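Local structure of HpuA (Kingella denitrificans ATCC 33394, 5EC6) at residues I29-S34 / K50-T55. The protein binds haemoglobin as an outer-membrane lipoprotein receptor, probably helping the bacterium to acquire haem iron. Sequence-based numbering, arbitrary orientation.
Sequences IVADTS and KPFTIT
Asp32, just past the end of strand 29-31, packs its CB against Pro51 and divides its carboxylate between two tasks: OD2 is tied through a water to the carbonyl O of Phe52, while OD1 closes an Asx turn in its own chain. With CG anti to the backbone N (chi1 -170°), the carboxylate is sent past Pro51 to the Thr53 side. The water gives one hydrogen to Asp32 OD2 at 2.8 Å and the other to Phe52 O, so it clamps side chain to backbone. OD1 takes two bonds from Ser34: backbone N meets it nearly along the C-O axis, and OG, 3.0 Å from OD1, arrives on the syn side, out of the carboxylate plane. That double grip fixes the rotation of the carboxylate. The Asp32 backbone N still bonds Pro51 O at 3.0 Å, but from above the carbonyl plane, as the chain starts to leave the strand.

Before this turn the pairing is antiparallel but twisted, the strand axes running at 147°. Val30 and Thr53 form a hydrogen-bonded pair, the shorter bond running from Thr53 N to Val30 O (2.8 Å) in the carbonyl plane. A second water donates to Val30 O and also hydrogen-bonds Thr53 OG1.

On the face that carries Ile29 and Ile54 the contact is apolar. Ile29 lies alongside Ile54, and its CG2 branch, anti to the backbone N, also reaches Phe52 CD2 at 3.7 Å. The Phe52 ring meets the backbone of strand 29-31 obliquely, with CD2 3.6 Å from Ala31 CA, and Ala31 CB touches CE2.

Strand 29-31 is a short edge strand of a small antiparallel sheet. Strand 48-57 pairs along its other edge with strand 65-74, whose Leu72 packs on Phe52; Tyr80, from strand 80-81, meets that ring with its plane roughly perpendicular.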
loop_
_atom_site.group_PDB
_atom_site.type_symbol
_atom_site.label_atom_id
_atom_site.label_comp_id
_atom_site.label_asym_id
_atom_site.label_seq_id
_atom_site.Cartn_x
_atom_site.Cartn_y
_atom_site.Cartn_z
ATOM N N ILE A 29 17.211 -1.545 19.340
ATOM C CA ILE A 29 16.476 -1.725 18.079
ATOM C C ILE A 29 17.004 -3.001 17.461
ATOM O O ILE A 29 18.167 -3.031 17.072
ATOM C CB ILE A 29 16.667 -0.516 17.169
ATOM C CG1 ILE A 29 16.092 0.729 17.844
ATOM C CG2 ILE A 29 15.980 -0.736 15.798
ATOM C CD1 ILE A 29 16.338 2.009 17.123
ATOM N N VAL A 30 16.186 -4.047 17.443
ATOM C CA VAL A 30 16.589 -5.380 17.067
ATOM C C VAL A 30 15.760 -5.916 15.891
ATOM O O VAL A 30 14.535 -5.972 15.928
ATOM C CB VAL A 30 16.436 -6.334 18.235
ATOM C CG1 VAL A 30 16.888 -7.746 17.891
ATOM C CG2 VAL A 30 17.204 -5.778 19.448
ATOM N N ALA A 31 16.458 -6.358 14.845
ATOM C CA ALA A 31 15.779 -6.863 13.683
ATOM C C ALA A 31 15.013 -8.107 14.057
ATOM O O ALA A 31 15.487 -8.973 14.827
ATOM C CB ALA A 31 16.780 -7.142 12.556
ATOM N N ASP A 32 13.787 -8.193 13.550
ATOM C CA ASP A 32 12.891 -9.283 13.866
ATOM C C ASP A 32 12.985 -10.319 12.738
ATOM O O ASP A 32 12.575 -10.048 11.597
ATOM C CB ASP A 32 11.457 -8.751 14.035
ATOM C CG ASP A 32 10.506 -9.778 14.608
ATOM O OD1 ASP A 32 10.776 -10.989 14.479
ATOM O OD2 ASP A 32 9.451 -9.378 15.145
ATOM N N THR A 33 13.511 -11.495 13.062
ATOM C CA THR A 33 13.709 -12.550 12.058
ATOM C C THR A 33 12.620 -13.632 12.093
ATOM O O THR A 33 12.713 -14.633 11.380
ATOM C CB THR A 33 15.078 -13.223 12.267
ATOM O OG1 THR A 33 15.158 -13.638 13.620
ATOM C CG2 THR A 33 16.184 -12.262 11.993
ATOM N N SER A 34 11.598 -13.438 12.907
ATOM C CA SER A 34 10.534 -14.427 13.034
ATOM C C SER A 34 9.752 -14.589 11.715
ATOM O O SER A 34 9.531 -13.610 10.954
ATOM C CB SER A 34 9.615 -14.064 14.189
ATOM O OG SER A 34 8.691 -13.045 13.821
ATOM N N LYS A 50 10.903 -3.383 6.768
ATOM C CA LYS A 50 11.575 -4.386 7.533
ATOM C C LYS A 50 11.066 -4.323 8.991
ATOM O O LYS A 50 10.804 -3.232 9.502
ATOM C CB LYS A 50 13.079 -4.182 7.508
ATOM C CG LYS A 50 13.726 -4.462 6.162
ATOM C CD LYS A 50 15.219 -4.582 6.284
ATOM C CE LYS A 50 15.812 -5.289 5.072
ATOM N NZ LYS A 50 17.295 -5.156 5.145
ATOM N N PRO A 51 10.853 -5.488 9.602
ATOM C CA PRO A 51 10.294 -5.522 10.993
ATOM C C PRO A 51 11.397 -5.475 12.060
ATOM O O PRO A 51 12.474 -6.080 11.904
ATOM C CB PRO A 51 9.606 -6.874 11.041
ATOM C CG PRO A 51 10.424 -7.755 10.130
ATOM C CD PRO A 51 10.947 -6.843 9.036
ATOM N N PHE A 52 11.081 -4.809 13.168
ATOM C CA PHE A 52 12.008 -4.637 14.289
ATOM C C PHE A 52 11.242 -4.782 15.604
ATOM O O PHE A 52 10.032 -4.599 15.678
ATOM C CB PHE A 52 12.641 -3.239 14.242
ATOM C CG PHE A 52 13.686 -3.097 13.191
ATOM C CD1 PHE A 52 13.303 -2.751 11.897
ATOM C CD2 PHE A 52 14.998 -3.401 13.459
ATOM C CE1 PHE A 52 14.234 -2.626 10.928
ATOM C CE2 PHE A 52 15.952 -3.326 12.463
ATOM C CZ PHE A 52 15.561 -2.930 11.207
ATOM N N THR A 53 12.002 -5.110 16.642
ATOM C CA THR A 53 11.511 -5.006 18.021
ATOM C C THR A 53 12.280 -3.881 18.667
ATOM O O THR A 53 13.502 -3.890 18.673
ATOM C CB THR A 53 11.741 -6.345 18.731
ATOM O OG1 THR A 53 11.002 -7.370 18.050
ATOM C CG2 THR A 53 11.230 -6.307 20.184
ATOM N N ILE A 54 11.551 -2.868 19.137
ATOM C CA ILE A 54 12.138 -1.625 19.545
ATOM C C ILE A 54 11.768 -1.351 21.012
ATOM O O ILE A 54 10.577 -1.346 21.372
ATOM C CB ILE A 54 11.725 -0.497 18.629
ATOM C CG1 ILE A 54 12.290 -0.809 17.229
ATOM C CG2 ILE A 54 12.221 0.834 19.130
ATOM C CD1 ILE A 54 12.121 0.268 16.223
ATOM N N THR A 55 12.801 -1.070 21.790
ATOM C CA THR A 55 12.642 -0.751 23.226
ATOM C C THR A 55 12.948 0.711 23.436
ATOM O O THR A 55 13.960 1.251 22.929
ATOM C CB THR A 55 13.525 -1.683 24.050
ATOM O OG1 THR A 55 13.166 -3.048 23.823
ATOM C CG2 THR A 55 13.347 -1.411 25.552
HETATM O O HOH W 1 13.365 -8.720 17.148
HETATM O O HOH W 2 8.499 -6.806 14.534
#